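PDB 3CLV: Rab5 protein, putative from Plasmodium falciparum, which belongs to the Rab branch of the Ras-like small G proteins, built on a P-loop nucleotide-binding fold, and holds guanosine-5'-diphosphate in its pocket. Local coordinates for residues Asn130-Ala135 with Leu167-Tyr172; Thr137-Leu142 with Tyr148-Val153. All blocks are in the same frame, centred on the assembly; numbering follows the deposited sequence.

Interaction 1: residues Asn130-Ala135 with Leu167-Tyr172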
# COMPACT_ATOMS: atom_id res chain seq x y z
N ASN A 130 -3.62 -8.64 27.67
CA ASN A 130 -3.17 -9.42 26.53
C ASN A 130 -3.01 -8.57 25.25
O ASN A 130 -2.10 -8.80 24.45
CB ASN A 130 -4.13 -10.59 26.25
CG ASN A 130 -4.03 -11.71 27.29
OD1 ASN A 130 -3.06 -11.80 28.05
ND2 ASN A 130 -5.04 -12.59 27.31
N THR A 131 -3.90 -7.60 25.08
CA THR A 131 -3.87 -6.74 23.90
C THR A 131 -2.69 -5.76 23.97
O THR A 131 -2.16 -5.38 22.93
CB THR A 131 -5.21 -6.00 23.67
OG1 THR A 131 -5.39 -4.97 24.66
CG2 THR A 131 -6.39 -6.98 23.72
N LEU A 132 -2.30 -5.37 25.18
CA LEU A 132 -1.05 -4.61 25.38
C LEU A 132 0.19 -5.42 24.97
O LEU A 132 1.07 -4.93 24.25
CB LEU A 132 -0.91 -4.10 26.83
CG LEU A 132 0.41 -3.33 27.12
CD1 LEU A 132 0.62 -2.15 26.18
CD2 LEU A 132 0.50 -2.88 28.57
N ASP A 133 0.26 -6.66 25.43
CA ASP A 133 1.37 -7.55 25.09
C ASP A 133 1.54 -7.70 23.57
O ASP A 133 2.66 -7.68 23.06
CB ASP A 133 1.16 -8.93 25.73
CG ASP A 133 1.10 -8.89 27.26
OD1 ASP A 133 1.69 -7.97 27.89
OD2 ASP A 133 0.46 -9.81 27.83
N ARG A 134 0.43 -7.87 22.86
CA ARG A 134 0.47 -7.93 21.39
C ARG A 134 0.91 -6.61 20.75
O ARG A 134 1.68 -6.61 19.78
CB ARG A 134 -0.89 -8.37 20.82
CG ARG A 134 -1.10 -9.90 20.86
CD ARG A 134 -0.74 -10.56 19.51
NE ARG A 134 0.43 -9.95 18.89
CZ ARG A 134 0.92 -10.27 17.69
NH1 ARG A 134 0.35 -11.21 16.95
NH2 ARG A 134 1.99 -9.63 17.22
N ALA A 135 0.41 -5.50 21.27
CA ALA A 135 0.82 -4.18 20.78
C ALA A 135 2.33 -3.98 20.89
O ALA A 135 2.94 -3.44 19.97
CB ALA A 135 0.08 -3.07 21.53
N LEU A 167 1.11 4.23 33.86
CA LEU A 167 2.47 4.71 34.06
C LEU A 167 3.50 3.79 33.44
O LEU A 167 4.47 4.26 32.83
CB LEU A 167 2.77 4.92 35.55
CG LEU A 167 2.57 6.29 36.20
CD1 LEU A 167 1.45 7.09 35.55
CD2 LEU A 167 2.35 6.13 37.71
N GLU A 168 3.31 2.48 33.60
CA GLU A 168 4.19 1.52 32.94
C GLU A 168 4.09 1.69 31.41
O GLU A 168 5.10 1.61 30.70
CB GLU A 168 3.87 0.08 33.36
CG GLU A 168 4.83 -0.97 32.80
CD GLU A 168 4.52 -1.36 31.36
OE1 GLU A 168 3.32 -1.46 31.01
OE2 GLU A 168 5.49 -1.58 30.59
N VAL A 169 2.86 1.88 30.93
CA VAL A 169 2.61 2.04 29.49
C VAL A 169 3.26 3.32 28.95
O VAL A 169 3.96 3.27 27.94
CB VAL A 169 1.10 2.01 29.14
CG1 VAL A 169 0.92 2.12 27.63
CG2 VAL A 169 0.47 0.72 29.64
N GLN A 170 3.04 4.44 29.63
CA GLN A 170 3.74 5.70 29.34
C GLN A 170 5.26 5.56 29.39
O GLN A 170 5.96 6.08 28.52
CB GLN A 170 3.31 6.80 30.30
CG GLN A 170 1.90 7.31 30.07
CD GLN A 170 1.52 8.39 31.06
OE1 GLN A 170 1.59 8.18 32.27
NE2 GLN A 170 1.11 9.55 30.55
N LYS A 171 5.78 4.85 30.39
CA LYS A 171 7.22 4.60 30.44
C LYS A 171 7.68 3.80 29.24
O LYS A 171 8.71 4.14 28.62
CB LYS A 171 7.63 3.90 31.74
CG LYS A 171 9.17 3.82 31.93
N TYR A 172 6.91 2.76 28.90
CA TYR A 172 7.17 1.92 27.74
C TYR A 172 7.29 2.77 26.48
O TYR A 172 8.22 2.58 25.69
CB TYR A 172 6.11 0.80 27.56
CG TYR A 172 6.27 0.07 26.24
CD1 TYR A 172 7.26 -0.90 26.08
CD2 TYR A 172 5.47 0.39 25.13
CE1 TYR A 172 7.44 -1.55 24.87
CE2 TYR A 172 5.64 -0.28 23.89
CZ TYR A 172 6.63 -1.23 23.77
OH TYR A 172 6.84 -1.90 22.58
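L132 and V169 meet tip to tip between two helices: CD2 of L132 lies 3.8 Å from CG2 of V169, an ordinary apolar methyl-methyl contact. The leucine extends straight off its helix, CG anti to the backbone N (chi1 178°), which directs CD2 toward the facing helix. There V169 offers CG2, the branch beside its own backbone N, to the L132 methyl. The same L132 CD2 is also touched by the carboxylate of E168, whose OE1 lies 4.0 Å away. The E168 side chain first runs out with CG anti to the backbone N, then bends at chi2 (-80°) and passes obliquely by the leucine. Its other oxygen, OE2, makes a salt bridge to K136, four residues after L132 on the same helix, so a charged link flanks the apolar contact and ties the two helices together on the partly exposed side. No hydrogen bond joins the segments directly. Their nearest CA atoms, those of L132 and V169, are 8.6 Å apart, and 128 Å² is buried in all. Further out, T131 OG1 is hydrogen-bonded to the carbonyl of N128 and the amide of D125, fixing the start of helix 129-145 against the end of strand 119-125; the L132 side chain is about 14 Å from the bound GDP. Beneath the contact F124 of strand 119-125 touches both L132 and V169, while V164 adds to the packing round L132. Helices 129-145 and 166-175 thus lie beside each other on the sheet, over strands 119-125 and 149-155, with V169 also reaching F180 of strand 179-183.

Interaction 2: residues Thr137-Leu142 with Tyr148-Val153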
# COMPACT_ATOMS: atom_id res chain seq x y z
N THR A 137 4.72 -6.32 20.86
CA THR A 137 5.28 -7.17 19.80
C THR A 137 5.21 -6.45 18.45
O THR A 137 6.17 -6.45 17.67
CB THR A 137 4.57 -8.56 19.72
OG1 THR A 137 4.68 -9.24 20.97
CG2 THR A 137 5.17 -9.43 18.62
N TRP A 138 4.07 -5.81 18.18
CA TRP A 138 3.93 -5.09 16.91
C TRP A 138 4.84 -3.86 16.81
O TRP A 138 5.39 -3.60 15.73
CB TRP A 138 2.48 -4.69 16.64
CG TRP A 138 1.67 -5.83 16.11
CD1 TRP A 138 2.01 -6.69 15.09
CD2 TRP A 138 0.37 -6.22 16.55
NE1 TRP A 138 1.00 -7.62 14.89
CE2 TRP A 138 -0.01 -7.35 15.78
CE3 TRP A 138 -0.50 -5.74 17.54
CZ2 TRP A 138 -1.25 -8.00 15.95
CZ3 TRP A 138 -1.72 -6.39 17.72
CH2 TRP A 138 -2.09 -7.51 16.93
N VAL A 139 4.98 -3.13 17.91
CA VAL A 139 5.88 -1.97 17.95
C VAL A 139 7.32 -2.39 17.61
O VAL A 139 7.98 -1.74 16.79
CB VAL A 139 5.82 -1.24 19.31
CG1 VAL A 139 7.00 -0.27 19.48
CG2 VAL A 139 4.45 -0.52 19.50
N ASN A 140 7.78 -3.48 18.22
CA ASN A 140 9.10 -4.04 17.92
C ASN A 140 9.29 -4.43 16.46
O ASN A 140 10.32 -4.14 15.87
CB ASN A 140 9.43 -5.21 18.88
CG ASN A 140 9.65 -4.73 20.31
OD1 ASN A 140 10.12 -3.62 20.53
ND2 ASN A 140 9.30 -5.56 21.27
N GLN A 141 8.27 -5.06 15.86
CA GLN A 141 8.31 -5.39 14.44
C GLN A 141 8.37 -4.15 13.58
O GLN A 141 9.12 -4.09 12.60
CB GLN A 141 7.05 -6.16 14.03
CG GLN A 141 7.01 -7.61 14.39
CD GLN A 141 5.82 -8.33 13.74
OE1 GLN A 141 4.81 -7.71 13.38
NE2 GLN A 141 5.95 -9.64 13.56
N LEU A 142 7.55 -3.15 13.92
CA LEU A 142 7.51 -1.92 13.12
C LEU A 142 8.83 -1.13 13.18
O LEU A 142 9.32 -0.65 12.14
CB LEU A 142 6.35 -1.02 13.56
CG LEU A 142 4.92 -1.43 13.18
CD1 LEU A 142 3.96 -0.79 14.18
CD2 LEU A 142 4.60 -1.00 11.76
N TYR A 148 8.76 4.56 11.02
CA TYR A 148 7.36 4.92 11.15
C TYR A 148 7.26 5.96 12.24
O TYR A 148 8.00 5.91 13.22
CB TYR A 148 6.50 3.70 11.52
CG TYR A 148 6.53 2.59 10.50
CD1 TYR A 148 5.83 2.69 9.29
CD2 TYR A 148 7.27 1.43 10.74
CE1 TYR A 148 5.87 1.65 8.34
CE2 TYR A 148 7.32 0.39 9.81
CZ TYR A 148 6.62 0.51 8.63
OH TYR A 148 6.71 -0.52 7.74
N ILE A 149 6.33 6.89 12.07
CA ILE A 149 5.83 7.65 13.21
C ILE A 149 4.78 6.77 13.89
O ILE A 149 3.72 6.49 13.32
CB ILE A 149 5.23 9.02 12.80
CG1 ILE A 149 6.30 9.87 12.10
CG2 ILE A 149 4.68 9.75 14.03
CD1 ILE A 149 5.73 11.08 11.31
N ILE A 150 5.10 6.31 15.10
CA ILE A 150 4.25 5.35 15.83
C ILE A 150 3.56 6.04 17.00
O ILE A 150 4.21 6.71 17.81
CB ILE A 150 5.04 4.13 16.34
CG1 ILE A 150 5.74 3.40 15.19
CG2 ILE A 150 4.13 3.18 17.13
CD1 ILE A 150 6.86 2.48 15.67
N ILE A 151 2.24 5.87 17.06
CA ILE A 151 1.44 6.29 18.19
C ILE A 151 0.78 5.07 18.85
O ILE A 151 0.08 4.28 18.19
CB ILE A 151 0.46 7.44 17.84
CG1 ILE A 151 -0.27 7.95 19.10
CG2 ILE A 151 -0.52 7.04 16.68
CD1 ILE A 151 -0.71 9.43 18.93
N LEU A 152 1.05 4.91 20.14
CA LEU A 152 0.48 3.82 20.91
C LEU A 152 -0.80 4.37 21.52
O LEU A 152 -0.78 5.44 22.15
CB LEU A 152 1.46 3.34 21.97
CG LEU A 152 0.98 2.26 22.94
CD1 LEU A 152 0.77 0.93 22.17
CD2 LEU A 152 2.02 2.06 24.05
N VAL A 153 -1.91 3.68 21.29
CA VAL A 153 -3.22 4.19 21.71
C VAL A 153 -3.82 3.29 22.78
O VAL A 153 -4.02 2.08 22.55
CB VAL A 153 -4.22 4.37 20.52
CG1 VAL A 153 -5.64 4.78 21.01
CG2 VAL A 153 -3.70 5.39 19.51
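The Y148 ring receives L142 in two ways. Over one face stands the methyl CD2 of L142, a CH-pi contact 3.9 Å from the ring centroid and 23° off the normal; it is displaced toward the rim, its closest ring atom being CE2 at 3.6 Å. At the edge, in the ring plane, lies the carbonyl O of L142, 3.2 Å from CD2 of Y148 and about as near to CE2. The two side chains cross at about a right angle. The phenol is anchored at its far end, where OH is hydrogen-bonded to S145 OG and to the carbonyl of Y114, which should restrict the ring's movement. Helix 129-145 is the crossover of a beta-alpha-beta unit in this P-loop fold: it joins strand 119-125 to the adjacent parallel strand 149-155 and packs back on both. L142 therefore sits on A120 and V122 as well as on Y148 and I150. I150 meets the helix with both branches. CG1 is anti to the carbonyl carbon and the chain runs on extended (chi2 162°), so CD1 comes 4.1 Å from L142 CB, while CG2 lies 4.4 Å from CG2 of V139, one helical turn earlier. L178 also touches V139. I149 and I151 contact helix 191-206 on the other face of the sheet, and their backbones hydrogen-bond to T118, A120 and V122.

How the interactions relate
Interactions 1 and 2 are centred 11 Å apart and share helix 129-145: its first turns face helix 166-175, its later turns lie on strand 149-155. Along the chain, 130-135 is followed by 137-142, 148-153 and 167-172, so interaction 2 is nested within the loop closed by interaction 1. They touch directly. L152 of the strand carries V169 CG1 on its CD2 at 3.7 Å and also meets A135 and Y172, while Y172 OH packs 3.5 Å from V139 CB. The two helices thus lie on the same face of the sheet and share packing on L152 of its strand 149-155; this packing runs from the GDP-side end of helix 129-145 to L142 near its other end.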